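Local coordinates for protein guanine nucleotide exchange factor SRM1 (Saccharomyces cerevisiae, PDB 3OF7) that promotes exchange of GDP for GTP on the small GTPases GSP1 and GSP2, binds chromatin and controls RNA metabolism and transport, at residues D333-G338 / P370-N375; V314-A319 / L326-D331; E322-I327 / H387-V392; D350-Y355 / R365-P370; G346-N351 / T418-R423. All coordinates share one frame; numbering follows the deposited sequence.

The five contacts follow one stretch of the RCC1-like beta-propeller from one blade into the next. Contacts 1 and 2 lie in a single four-stranded sheet, 315-320, 324-329, 334-337 and 370-372, their centres about 10 Å apart: contact 2 is the first hairpin, and contact 1 closes the sheet with its last strand. Contact 4 belongs to the long excursion between those last two strands and shares Pro370 with contact 1. Contacts 3 and 5 reach the neighbouring sheet, 3 through strand 388-393 and 5 through 421-423, with centres about 12 Å apart. The first pair builds a blade, contact 4 folds its loop, and the remaining two join it to the following blade.

Contact 1: D333-G338 / P370-N375; sequences DLYSCG and PTKLNN
Ser336 and Thr371 face each other as the hydrogen-bonded pair of two antiparallel strands: Ser336 N gives its hydrogen to Thr371 O over 2.9 Å, and Thr371 N returns one to Ser336 O at 2.8 Å. A further rung, Leu373 N to Leu334 O at 2.8 Å, completes the ladder. This is the buried, well-packed part. Leu334 and Leu373 lie side by side and point the same way, CD2 of the first 4.0 Å from CD1 of the second, while Ser336 OG, hydrogen-bonded to Val345 O, borders the other methyl of Leu373. On the face that holds Tyr335 and Lys372 the ring slants against the lysine, Tyr335 CE1 being 3.6 Å from Lys372 CB, and Pro370 CB touches Tyr335 CB.

Toward solvent the contact slackens. Lys372 starts extended (chi1 -179°), taking CD past the tyrosine hydroxyl to Asp333; the bend at chi3 (91°) then turns CE and NZ. The charges do not quite meet: Lys372 NZ stays 4.0 Å from Asp333 OD2, whereas Asp333 OD1 makes a salt bridge with Lys378. One water links Leu334 N to Leu373 O at this end. Strand 334-337 is an inner strand of its sheet, with 324-329 along one edge and 370-372, the outermost strand, along the other.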
# COMPACT_ATOMS: atom_id res chain seq x y z
N ASP A 333 15.60 -10.44 0.81
CA ASP A 333 16.28 -9.42 1.60
C ASP A 333 15.50 -8.12 1.52
O ASP A 333 14.94 -7.80 0.47
CB ASP A 333 17.70 -9.18 1.11
CG ASP A 333 18.61 -10.38 1.32
OD1 ASP A 333 18.45 -11.12 2.32
OD2 ASP A 333 19.52 -10.56 0.48
N LEU A 334 15.50 -7.36 2.61
CA LEU A 334 14.75 -6.12 2.67
C LEU A 334 15.68 -4.93 2.86
O LEU A 334 16.49 -4.90 3.80
CB LEU A 334 13.72 -6.19 3.80
CG LEU A 334 12.60 -5.14 3.84
CD1 LEU A 334 11.69 -5.25 2.61
CD2 LEU A 334 11.80 -5.31 5.12
N TYR A 335 15.56 -3.97 1.96
CA TYR A 335 16.34 -2.73 2.01
C TYR A 335 15.40 -1.60 2.40
O TYR A 335 14.37 -1.40 1.76
CB TYR A 335 16.96 -2.43 0.66
CG TYR A 335 17.96 -3.47 0.21
CD1 TYR A 335 19.33 -3.27 0.39
CD2 TYR A 335 17.54 -4.65 -0.40
CE1 TYR A 335 20.26 -4.23 -0.01
CE2 TYR A 335 18.46 -5.61 -0.81
CZ TYR A 335 19.81 -5.39 -0.61
OH TYR A 335 20.71 -6.34 -1.02
N SER A 336 15.77 -0.84 3.43
CA SER A 336 14.95 0.29 3.84
C SER A 336 15.70 1.61 3.70
O SER A 336 16.94 1.65 3.74
CB SER A 336 14.46 0.12 5.27
OG SER A 336 15.52 0.25 6.19
N CYS A 337 14.94 2.69 3.52
CA CYS A 337 15.48 4.04 3.56
C CYS A 337 14.41 5.04 3.97
O CYS A 337 13.21 4.78 3.82
CB CYS A 337 16.09 4.44 2.22
SG CYS A 337 15.00 4.31 0.81
N GLY A 338 14.86 6.19 4.46
CA GLY A 338 13.97 7.24 4.93
C GLY A 338 14.05 7.49 6.42
O GLY A 338 15.12 7.33 7.05
N PRO A 370 19.21 3.02 0.45
CA PRO A 370 18.64 1.70 0.75
C PRO A 370 19.66 0.87 1.53
O PRO A 370 20.80 0.74 1.09
CB PRO A 370 18.41 1.10 -0.64
CG PRO A 370 18.27 2.24 -1.53
CD PRO A 370 19.14 3.33 -0.98
N THR A 371 19.23 0.35 2.67
CA THR A 371 20.13 -0.33 3.60
C THR A 371 19.53 -1.69 3.96
O THR A 371 18.38 -1.76 4.41
CB THR A 371 20.39 0.53 4.86
OG1 THR A 371 20.84 1.83 4.46
CG2 THR A 371 21.43 -0.11 5.78
N LYS A 372 20.30 -2.75 3.75
CA LYS A 372 19.81 -4.11 4.00
C LYS A 372 19.58 -4.34 5.49
O LYS A 372 20.44 -4.01 6.31
CB LYS A 372 20.77 -5.16 3.43
CG LYS A 372 20.30 -6.61 3.65
CD LYS A 372 20.99 -7.60 2.71
CE LYS A 372 22.26 -8.19 3.30
NZ LYS A 372 22.82 -9.30 2.44
N LEU A 373 18.42 -4.90 5.84
CA LEU A 373 18.13 -5.25 7.22
C LEU A 373 18.79 -6.58 7.57
O LEU A 373 18.78 -7.52 6.78
CB LEU A 373 16.61 -5.34 7.47
CG LEU A 373 15.75 -4.09 7.31
CD1 LEU A 373 14.38 -4.30 7.95
CD2 LEU A 373 16.43 -2.88 7.93
N ASN A 374 19.36 -6.63 8.77
CA ASN A 374 20.05 -7.82 9.25
C ASN A 374 19.33 -8.42 10.43
O ASN A 374 18.48 -7.77 11.04
CB ASN A 374 21.50 -7.48 9.61
CG ASN A 374 22.33 -7.13 8.39
OD1 ASN A 374 22.99 -6.09 8.35
ND2 ASN A 374 22.29 -7.98 7.37
N ASN A 375 19.64 -9.68 10.73
CA ASN A 375 19.02 -10.39 11.85
C ASN A 375 17.49 -10.44 11.72
O ASN A 375 16.75 -10.20 12.68
CB ASN A 375 19.47 -9.79 13.19
CG ASN A 375 20.98 -9.71 13.32
OD1 ASN A 375 21.54 -8.65 13.62
ND2 ASN A 375 21.66 -10.83 13.09
O HOH W 1 16.86 -8.26 4.87

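Contact 2: V314-A319 / L326-D331; sequences VIRSIA and LILSQD
A classic beta bulge marks this hairpin: Arg316 and Ser317 both face Leu328, and Leu328 O takes two backbone hydrogens at once, from Arg316 N at 2.8 Å and from Ser317 N at a longer 3.3 Å. The extra residue shifts the register by one, so that Ile315 is paired with Ser329 before the bulge and Ser317 with Leu328 after it. Beyond that the ladder is regular. Leu328 N bonds Ser317 O, and Ala319 and Leu326 exchange a pair of bonds, the shorter being Leu326 N to Ala319 O at 2.7 Å. At the far end Gln330 N reaches Val314 O.

The two strands, 315-320 and 324-329, are the first and second of a four-stranded propeller blade, and their side chains sort onto its two faces. Ile318 and Ile327 share one, where Leu278 of the preceding blade's sheet touches both. On that side Ile315 CD1 also rests on Ile327 CG2, 3.6 Å away. Ser317, Leu328, Ala319 and Leu326 take the other face, where the last three pack on strand 379-384; there Ser317 OG sits 3.8 Å from Leu328 CD2.

At the solvent end Arg316 and Gln330 cross at about a right angle. Arg316 runs out extended from CG to NE, while Gln330 folds back at chi2 (-62°), setting its amide against Arg316 CB and CG. Arg316 NH1 makes a weak bond to Gln330 OE1 at 3.5 Å, guanidinium and amide planes 73° apart; a stronger bond runs from Arg316 NE to Lys380 O.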
# COMPACT_ATOMS: atom_id res chain seq x y z
N VAL A 314 17.75 -8.52 -7.42
CA VAL A 314 16.59 -8.46 -8.31
C VAL A 314 15.38 -8.03 -7.46
O VAL A 314 15.09 -8.65 -6.44
CB VAL A 314 16.33 -9.83 -8.99
CG1 VAL A 314 15.11 -9.78 -9.91
CG2 VAL A 314 17.57 -10.28 -9.78
N ILE A 315 14.70 -6.98 -7.90
CA ILE A 315 13.56 -6.41 -7.17
C ILE A 315 12.30 -7.27 -7.31
O ILE A 315 11.89 -7.61 -8.43
CB ILE A 315 13.23 -4.96 -7.63
CG1 ILE A 315 14.47 -4.05 -7.65
CG2 ILE A 315 12.07 -4.36 -6.81
CD1 ILE A 315 15.27 -3.96 -6.35
N ARG A 316 11.71 -7.63 -6.18
CA ARG A 316 10.46 -8.37 -6.17
C ARG A 316 9.28 -7.40 -6.00
O ARG A 316 8.33 -7.42 -6.79
CB ARG A 316 10.48 -9.41 -5.06
CG ARG A 316 9.21 -10.24 -4.90
CD ARG A 316 9.55 -11.40 -3.98
NE ARG A 316 8.41 -12.09 -3.39
CZ ARG A 316 7.73 -13.06 -3.99
NH1 ARG A 316 8.03 -13.43 -5.23
NH2 ARG A 316 6.72 -13.65 -3.35
N SER A 317 9.35 -6.55 -4.98
CA SER A 317 8.27 -5.61 -4.70
C SER A 317 8.77 -4.48 -3.81
O SER A 317 9.84 -4.56 -3.22
CB SER A 317 7.09 -6.31 -4.04
OG SER A 317 7.47 -6.88 -2.80
N ILE A 318 7.96 -3.43 -3.74
CA ILE A 318 8.29 -2.27 -2.94
C ILE A 318 7.04 -1.85 -2.17
O ILE A 318 5.94 -1.93 -2.68
CB ILE A 318 8.76 -1.10 -3.84
CG1 ILE A 318 10.01 -1.48 -4.65
CG2 ILE A 318 9.02 0.16 -3.01
CD1 ILE A 318 10.22 -0.59 -5.85
N ALA A 319 7.23 -1.43 -0.92
CA ALA A 319 6.16 -0.79 -0.17
C ALA A 319 6.72 0.49 0.40
O ALA A 319 7.89 0.53 0.79
CB ALA A 319 5.66 -1.71 0.94
N LEU A 326 10.50 0.60 1.48
CA LEU A 326 10.96 -0.76 1.71
C LEU A 326 11.08 -1.51 0.40
O LEU A 326 10.10 -1.65 -0.33
CB LEU A 326 10.00 -1.50 2.65
CG LEU A 326 9.68 -0.83 3.99
CD1 LEU A 326 8.60 -1.61 4.71
CD2 LEU A 326 10.93 -0.70 4.87
N ILE A 327 12.28 -1.98 0.11
CA ILE A 327 12.55 -2.64 -1.16
C ILE A 327 12.87 -4.10 -0.92
O ILE A 327 13.86 -4.43 -0.28
CB ILE A 327 13.71 -1.95 -1.92
CG1 ILE A 327 13.33 -0.49 -2.22
CG2 ILE A 327 14.02 -2.71 -3.22
CD1 ILE A 327 14.54 0.44 -2.44
N LEU A 328 12.03 -4.98 -1.45
CA LEU A 328 12.20 -6.41 -1.24
C LEU A 328 12.81 -7.11 -2.46
O LEU A 328 12.30 -6.97 -3.57
CB LEU A 328 10.86 -7.05 -0.88
CG LEU A 328 10.85 -8.55 -0.58
CD1 LEU A 328 11.70 -8.86 0.65
CD2 LEU A 328 9.41 -9.01 -0.36
N SER A 329 13.89 -7.85 -2.24
CA SER A 329 14.54 -8.59 -3.33
C SER A 329 13.85 -9.93 -3.55
O SER A 329 13.15 -10.42 -2.67
CB SER A 329 16.02 -8.82 -3.03
OG SER A 329 16.18 -9.79 -2.01
N GLN A 330 14.08 -10.52 -4.72
CA GLN A 330 13.60 -11.88 -5.01
C GLN A 330 14.11 -12.94 -4.04
O GLN A 330 13.42 -13.92 -3.77
CB GLN A 330 13.93 -12.28 -6.45
CG GLN A 330 13.00 -11.70 -7.51
CD GLN A 330 11.55 -12.16 -7.36
OE1 GLN A 330 11.23 -13.05 -6.57
NE2 GLN A 330 10.66 -11.54 -8.13
N ASP A 331 15.32 -12.75 -3.51
CA ASP A 331 15.92 -13.65 -2.52
C ASP A 331 15.35 -13.47 -1.10
O ASP A 331 15.65 -14.26 -0.20
CB ASP A 331 17.45 -13.46 -2.46
CG ASP A 331 18.15 -13.93 -3.72
OD1 ASP A 331 17.51 -14.58 -4.58
OD2 ASP A 331 19.36 -13.65 -3.84

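Contact 3: E322-I327 / H387-V392; sequences EHHSLI and HHSVAV
His387 and Glu322 supply the hydrogen bond of this contact: His387 NE2 donates to Glu322 OE1 over 2.8 Å. The oxygen is met on its anti side, 20° out of the carboxylate plane, and the carboxylate is turned 63° from the imidazole. With chi1 at -170° the glutamate stretches out fully to get there. The other ring nitrogen, His387 ND1, bonds Glu344 OE2, so the imidazole is held at both nitrogens, which should fix its rotation.

Ring contacts come next. The imidazoles of His323 and His387 meet obliquely, centroids 5.3 Å apart, and His323 ND1 lies in the plane of the His387 ring at its edge, 3.3 Å from His387 CE1. That nitrogen is itself bonded to Arg339. Glu322 CG covers one face of His323.

The two segments are equivalent pieces of successive propeller blades: each carries a His-His-Ser run leading into the second strand of its sheet, and the strands run nearly parallel, their axes 9.3 Å apart.

Apolar contact is slight: Leu326 CD1 touches Ser389 CB at 3.5 Å, and Trp401 packs against both residues from the third strand of the later blade.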
# COMPACT_ATOMS: atom_id res chain seq x y z
N GLU A 322 4.68 7.35 4.42
CA GLU A 322 4.85 8.80 4.27
C GLU A 322 6.32 9.19 4.04
O GLU A 322 6.64 9.95 3.12
CB GLU A 322 4.25 9.57 5.45
CG GLU A 322 4.22 11.08 5.18
CD GLU A 322 3.52 11.89 6.24
OE1 GLU A 322 3.35 11.42 7.39
OE2 GLU A 322 3.17 13.04 5.92
N HIS A 323 7.21 8.65 4.88
CA HIS A 323 8.60 9.11 4.88
C HIS A 323 9.62 7.98 4.88
O HIS A 323 10.78 8.20 5.24
CB HIS A 323 8.87 10.01 6.09
CG HIS A 323 8.02 11.24 6.14
ND1 HIS A 323 7.44 11.70 7.31
CD2 HIS A 323 7.68 12.13 5.18
CE1 HIS A 323 6.78 12.81 7.06
NE2 HIS A 323 6.90 13.10 5.77
N HIS A 324 9.20 6.79 4.48
CA HIS A 324 10.12 5.65 4.38
C HIS A 324 9.74 4.74 3.23
O HIS A 324 8.61 4.77 2.73
CB HIS A 324 10.17 4.85 5.69
CG HIS A 324 8.94 4.04 5.96
ND1 HIS A 324 8.95 2.66 6.00
CD2 HIS A 324 7.66 4.41 6.20
CE1 HIS A 324 7.74 2.22 6.27
NE2 HIS A 324 6.93 3.26 6.40
N SER A 325 10.71 3.93 2.80
CA SER A 325 10.50 3.01 1.70
C SER A 325 11.10 1.66 2.02
O SER A 325 12.10 1.58 2.72
CB SER A 325 11.14 3.55 0.44
OG SER A 325 10.59 4.83 0.15
N LEU A 326 10.50 0.60 1.48
CA LEU A 326 10.96 -0.76 1.71
C LEU A 326 11.08 -1.51 0.40
O LEU A 326 10.10 -1.65 -0.33
CB LEU A 326 10.00 -1.50 2.65
CG LEU A 326 9.68 -0.83 3.99
CD1 LEU A 326 8.60 -1.61 4.71
CD2 LEU A 326 10.93 -0.70 4.87
N ILE A 327 12.28 -1.98 0.11
CA ILE A 327 12.55 -2.64 -1.16
C ILE A 327 12.87 -4.10 -0.92
O ILE A 327 13.86 -4.43 -0.28
CB ILE A 327 13.71 -1.95 -1.92
CG1 ILE A 327 13.33 -0.49 -2.22
CG2 ILE A 327 14.02 -2.71 -3.22
CD1 ILE A 327 14.54 0.44 -2.44
N HIS A 387 3.59 5.41 9.06
CA HIS A 387 4.83 5.32 9.85
C HIS A 387 5.06 3.95 10.49
O HIS A 387 5.81 3.82 11.45
CB HIS A 387 4.88 6.44 10.90
CG HIS A 387 4.93 7.80 10.27
ND1 HIS A 387 6.11 8.40 9.90
CD2 HIS A 387 3.93 8.62 9.86
CE1 HIS A 387 5.84 9.55 9.30
NE2 HIS A 387 4.53 9.70 9.27
N HIS A 388 4.44 2.92 9.92
CA HIS A 388 4.67 1.54 10.36
C HIS A 388 4.73 0.63 9.14
O HIS A 388 4.41 1.04 8.02
CB HIS A 388 3.57 1.09 11.34
CG HIS A 388 2.22 0.95 10.71
ND1 HIS A 388 1.66 -0.27 10.40
CD2 HIS A 388 1.32 1.89 10.31
CE1 HIS A 388 0.47 -0.08 9.86
NE2 HIS A 388 0.24 1.21 9.79
N SER A 389 5.18 -0.59 9.36
CA SER A 389 5.29 -1.56 8.29
C SER A 389 4.96 -2.95 8.83
O SER A 389 5.03 -3.19 10.04
CB SER A 389 6.69 -1.57 7.70
OG SER A 389 7.15 -0.26 7.40
N VAL A 390 4.60 -3.83 7.91
CA VAL A 390 4.38 -5.24 8.21
C VAL A 390 4.98 -6.04 7.06
O VAL A 390 4.69 -5.76 5.89
CB VAL A 390 2.87 -5.58 8.35
CG1 VAL A 390 2.66 -7.07 8.68
CG2 VAL A 390 2.20 -4.70 9.42
N ALA A 391 5.83 -7.00 7.39
CA ALA A 391 6.41 -7.91 6.40
C ALA A 391 6.05 -9.36 6.73
O ALA A 391 5.83 -9.71 7.89
CB ALA A 391 7.92 -7.74 6.33
N VAL A 392 5.98 -10.20 5.70
CA VAL A 392 5.62 -11.61 5.90
C VAL A 392 6.82 -12.48 5.58
O VAL A 392 7.34 -12.45 4.46
CB VAL A 392 4.43 -12.04 5.03
CG1 VAL A 392 4.05 -13.50 5.32
CG2 VAL A 392 3.24 -11.13 5.28

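Contact 4: D350-Y355 / R365-P370; sequences DNLPEY and RAVPLP
Tyr355 OH and Leu369 O converge on one polar atom, the Thr371 OG1 just past segment 365-370, and each is hydrogen-bonded to it. This fixes the far end of a ring whose two faces are covered by hydrocarbon. Leu369 supplies one wall: its CD1 stands over the centre of the Tyr355 ring, 3.9 Å from the centroid and 9° off the normal, a clean CH-pi contact. Leu369 CB comes closer still at the rim, 3.5 Å from Tyr355 CE2. The opposite face is covered from within the tyrosine's own loop by Pro353 CB, offset toward the rim, so the ring is sandwiched between a leucine methyl and a proline.

Its chi1 of 52° sets CG between the backbone N and the carbonyl carbon, tucking the ring back over Pro353. At the edge, near the ring plane, sits Pro368 CD, which also approaches the carbonyl, 3.3 Å from Tyr355 O. Val367 spreads its two methyls: CG1 meets Tyr355 CE2 at 3.8 Å and Pro353 CG at 3.9 Å, while CG2 turns to Leu352 CD2. With an alanine here in place of the tyrosine, Leu369 and Pro353 would probably be left with a gap between them, and Thr371 OG1 would be without its phenolic partner.

The loop 350-355 thereby folds down onto the end of strand 364-368, just before the chain turns its corner at Leu369 and enters 370-372, the last strand of the sheet that contains 334-337.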
# COMPACT_ATOMS: atom_id res chain seq x y z
N ASP A 350 22.49 0.54 17.20
CA ASP A 350 23.87 0.03 17.18
C ASP A 350 24.32 -0.54 15.83
O ASP A 350 25.42 -1.08 15.72
CB ASP A 350 24.08 -1.00 18.29
CG ASP A 350 24.02 -0.38 19.68
N ASN A 351 23.48 -0.41 14.80
CA ASN A 351 23.83 -0.86 13.45
C ASN A 351 23.54 0.19 12.36
O ASN A 351 23.63 -0.10 11.16
CB ASN A 351 23.14 -2.19 13.11
CG ASN A 351 23.64 -3.35 13.97
OD1 ASN A 351 24.84 -3.50 14.21
ND2 ASN A 351 22.71 -4.18 14.44
N LEU A 352 23.20 1.40 12.78
CA LEU A 352 23.00 2.51 11.85
C LEU A 352 24.29 2.77 11.05
O LEU A 352 25.37 2.87 11.64
CB LEU A 352 22.55 3.78 12.59
CG LEU A 352 21.17 3.75 13.25
CD1 LEU A 352 21.00 4.92 14.20
CD2 LEU A 352 20.06 3.73 12.20
N PRO A 353 24.16 2.87 9.72
CA PRO A 353 25.32 3.09 8.84
C PRO A 353 25.90 4.49 8.99
O PRO A 353 25.26 5.37 9.58
CB PRO A 353 24.73 2.88 7.44
CG PRO A 353 23.28 3.16 7.59
CD PRO A 353 22.91 2.71 8.96
N GLU A 354 27.11 4.69 8.46
CA GLU A 354 27.81 5.97 8.58
C GLU A 354 27.15 7.11 7.79
O GLU A 354 27.34 8.28 8.12
CB GLU A 354 29.29 5.82 8.18
CG GLU A 354 30.19 5.28 9.29
CD GLU A 354 31.68 5.46 9.00
OE1 GLU A 354 32.03 6.20 8.04
OE2 GLU A 354 32.50 4.87 9.73
N TYR A 355 26.37 6.76 6.78
CA TYR A 355 25.64 7.76 5.99
C TYR A 355 24.28 8.15 6.60
O TYR A 355 23.50 8.87 5.98
CB TYR A 355 25.47 7.32 4.52
CG TYR A 355 24.88 5.93 4.36
CD1 TYR A 355 25.70 4.82 4.25
CD2 TYR A 355 23.49 5.74 4.32
CE1 TYR A 355 25.18 3.54 4.11
CE2 TYR A 355 22.94 4.45 4.18
CZ TYR A 355 23.80 3.36 4.07
OH TYR A 355 23.29 2.08 3.93
N ARG A 365 18.08 11.26 12.16
CA ARG A 365 16.70 11.46 11.69
C ARG A 365 16.34 10.58 10.50
O ARG A 365 15.15 10.35 10.25
CB ARG A 365 16.45 12.92 11.28
CG ARG A 365 16.80 14.00 12.31
CD ARG A 365 15.74 14.21 13.40
NE ARG A 365 14.35 14.16 12.95
CZ ARG A 365 13.61 15.19 12.52
NH1 ARG A 365 14.12 16.41 12.45
NH2 ARG A 365 12.35 14.99 12.15
N ALA A 366 17.34 10.14 9.74
CA ALA A 366 17.10 9.45 8.46
C ALA A 366 18.25 8.57 7.97
O ALA A 366 19.42 8.83 8.27
CB ALA A 366 16.70 10.46 7.37
N VAL A 367 17.90 7.54 7.21
CA VAL A 367 18.87 6.68 6.51
C VAL A 367 18.55 6.81 5.03
O VAL A 367 17.61 6.18 4.54
CB VAL A 367 18.77 5.21 6.99
CG1 VAL A 367 19.78 4.31 6.24
CG2 VAL A 367 19.01 5.11 8.50
N PRO A 368 19.30 7.66 4.30
CA PRO A 368 18.87 8.08 2.98
C PRO A 368 19.26 7.19 1.80
O PRO A 368 18.90 7.49 0.67
CB PRO A 368 19.52 9.45 2.83
CG PRO A 368 20.80 9.31 3.58
CD PRO A 368 20.51 8.40 4.74
N LEU A 369 20.01 6.12 2.06
CA LEU A 369 20.31 5.13 1.02
C LEU A 369 19.70 3.81 1.43
O LEU A 369 19.68 3.49 2.62
CB LEU A 369 21.82 4.95 0.85
CG LEU A 369 22.72 6.13 0.48
CD1 LEU A 369 24.18 5.64 0.48
CD2 LEU A 369 22.33 6.75 -0.86
N PRO A 370 19.21 3.02 0.45
CA PRO A 370 18.64 1.70 0.75
C PRO A 370 19.66 0.87 1.53
O PRO A 370 20.80 0.74 1.09
CB PRO A 370 18.41 1.10 -0.64
CG PRO A 370 18.27 2.24 -1.53
CD PRO A 370 19.14 3.33 -0.98

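Contact 5: G346-N351 / T418-R423; sequences GIPKDN and TEVPTR
The corner at Val420, where the chain turns from strand 418-419 into 421-423, receives the loop 346-351 of the preceding repeat. Gly346 sits directly against it: its CA lies 3.1 Å from Glu419 O in a CA-H...O contact. At a phi of 69° glycine is favoured in any case, and a side chain would run close to Pro421 CD. One step along, Val420 CG1 presses on the ring of Pro348, 3.6 Å from CD, the two side chains crossing at about a right angle.

Glu419 does the polar work. Its chain is extended, with chi1 at -168°, and passes alongside Pro348 to put OE2 2.9 Å from Lys349 N. The N-H...O angle is 150°, and the donor comes from well above the carboxylate plane. Two waters bridge the same pieces of chain: both donate to Ile347 O, one also to Glu419 O and the other to Glu419 OE2 at 2.8 Å. OE2 therefore accepts from an amide and a water, tying the start of the short 3-10 segment 349-350 to the corner. Cut back to an alanine, Glu419 would probably leave the Lys349 amide and that water without their shared acceptor, loosening the start of the 3-10 segment from the corner. On its own side the loop is closed by Asn351 N bonding Pro348 O.

This is a contact between neighbouring blades of an RCC1-like propeller: the insertion between the third and fourth strands of one blade reaches the chain entering the fourth strand of the next.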
# COMPACT_ATOMS: atom_id res chain seq x y z
N GLY A 346 13.39 0.56 10.55
CA GLY A 346 13.57 -0.73 11.23
C GLY A 346 15.01 -1.18 11.37
O GLY A 346 15.28 -2.39 11.36
N ILE A 347 15.92 -0.21 11.47
CA ILE A 347 17.35 -0.47 11.69
C ILE A 347 17.68 -0.13 13.15
O ILE A 347 17.36 0.97 13.62
CB ILE A 347 18.24 0.35 10.71
CG1 ILE A 347 17.89 0.02 9.25
CG2 ILE A 347 19.73 0.12 10.99
CD1 ILE A 347 18.36 1.05 8.23
N PRO A 348 18.31 -1.06 13.89
CA PRO A 348 18.59 -0.74 15.29
C PRO A 348 19.74 0.25 15.43
O PRO A 348 20.63 0.28 14.59
CB PRO A 348 18.96 -2.10 15.89
CG PRO A 348 19.50 -2.89 14.75
CD PRO A 348 18.83 -2.39 13.50
N LYS A 349 19.70 1.05 16.50
CA LYS A 349 20.69 2.12 16.73
C LYS A 349 22.15 1.67 16.57
O LYS A 349 22.93 2.31 15.88
CB LYS A 349 20.47 2.75 18.12
CG LYS A 349 21.45 3.88 18.44
CD LYS A 349 20.99 4.73 19.61
CE LYS A 349 21.87 5.97 19.76
NZ LYS A 349 21.37 6.86 20.86
N ASP A 350 22.49 0.54 17.20
CA ASP A 350 23.87 0.03 17.18
C ASP A 350 24.32 -0.54 15.83
O ASP A 350 25.42 -1.08 15.72
CB ASP A 350 24.08 -1.00 18.29
CG ASP A 350 24.02 -0.38 19.68
N ASN A 351 23.48 -0.41 14.80
CA ASN A 351 23.83 -0.86 13.45
C ASN A 351 23.54 0.19 12.36
O ASN A 351 23.63 -0.10 11.16
CB ASN A 351 23.14 -2.19 13.11
CG ASN A 351 23.64 -3.35 13.97
OD1 ASN A 351 24.84 -3.50 14.21
ND2 ASN A 351 22.71 -4.18 14.44
N THR A 418 8.46 0.42 17.78
CA THR A 418 9.15 -0.85 17.64
C THR A 418 10.32 -0.70 16.67
O THR A 418 10.13 -0.39 15.49
CB THR A 418 8.19 -1.98 17.19
OG1 THR A 418 7.15 -2.15 18.16
CG2 THR A 418 8.94 -3.30 17.02
N GLU A 419 11.53 -0.94 17.19
CA GLU A 419 12.77 -0.58 16.48
C GLU A 419 13.14 -1.44 15.28
O GLU A 419 13.67 -0.93 14.29
CB GLU A 419 13.94 -0.52 17.47
CG GLU A 419 15.20 0.11 16.89
CD GLU A 419 16.28 0.32 17.94
OE1 GLU A 419 16.30 -0.44 18.93
OE2 GLU A 419 17.10 1.25 17.78
N VAL A 420 12.90 -2.74 15.37
CA VAL A 420 13.27 -3.68 14.32
C VAL A 420 12.08 -4.60 14.04
O VAL A 420 11.19 -4.71 14.88
CB VAL A 420 14.51 -4.54 14.71
CG1 VAL A 420 15.77 -3.68 14.78
CG2 VAL A 420 14.27 -5.29 16.04
N PRO A 421 12.06 -5.26 12.87
CA PRO A 421 10.97 -6.18 12.55
C PRO A 421 10.76 -7.23 13.66
O PRO A 421 11.69 -7.97 14.00
CB PRO A 421 11.43 -6.83 11.25
CG PRO A 421 12.27 -5.75 10.61
CD PRO A 421 13.02 -5.14 11.75
N THR A 422 9.55 -7.27 14.20
CA THR A 422 9.25 -8.06 15.38
C THR A 422 8.06 -8.97 15.10
O THR A 422 6.99 -8.52 14.64
CB THR A 422 9.02 -7.14 16.60
OG1 THR A 422 10.21 -6.35 16.82
CG2 THR A 422 8.72 -7.93 17.86
N ARG A 423 8.25 -10.25 15.39
CA ARG A 423 7.23 -11.27 15.19
C ARG A 423 5.90 -10.91 15.86
O ARG A 423 5.87 -10.54 17.03
CB ARG A 423 7.75 -12.60 15.74
CG ARG A 423 6.80 -13.76 15.69
CD ARG A 423 7.51 -14.97 16.27
NE ARG A 423 6.66 -16.16 16.31
CZ ARG A 423 6.95 -17.26 16.99
NH1 ARG A 423 8.07 -17.33 17.69
NH2 ARG A 423 6.12 -18.30 16.96
O HOH W 2 14.59 1.71 13.37
O HOH W 3 17.32 2.94 15.56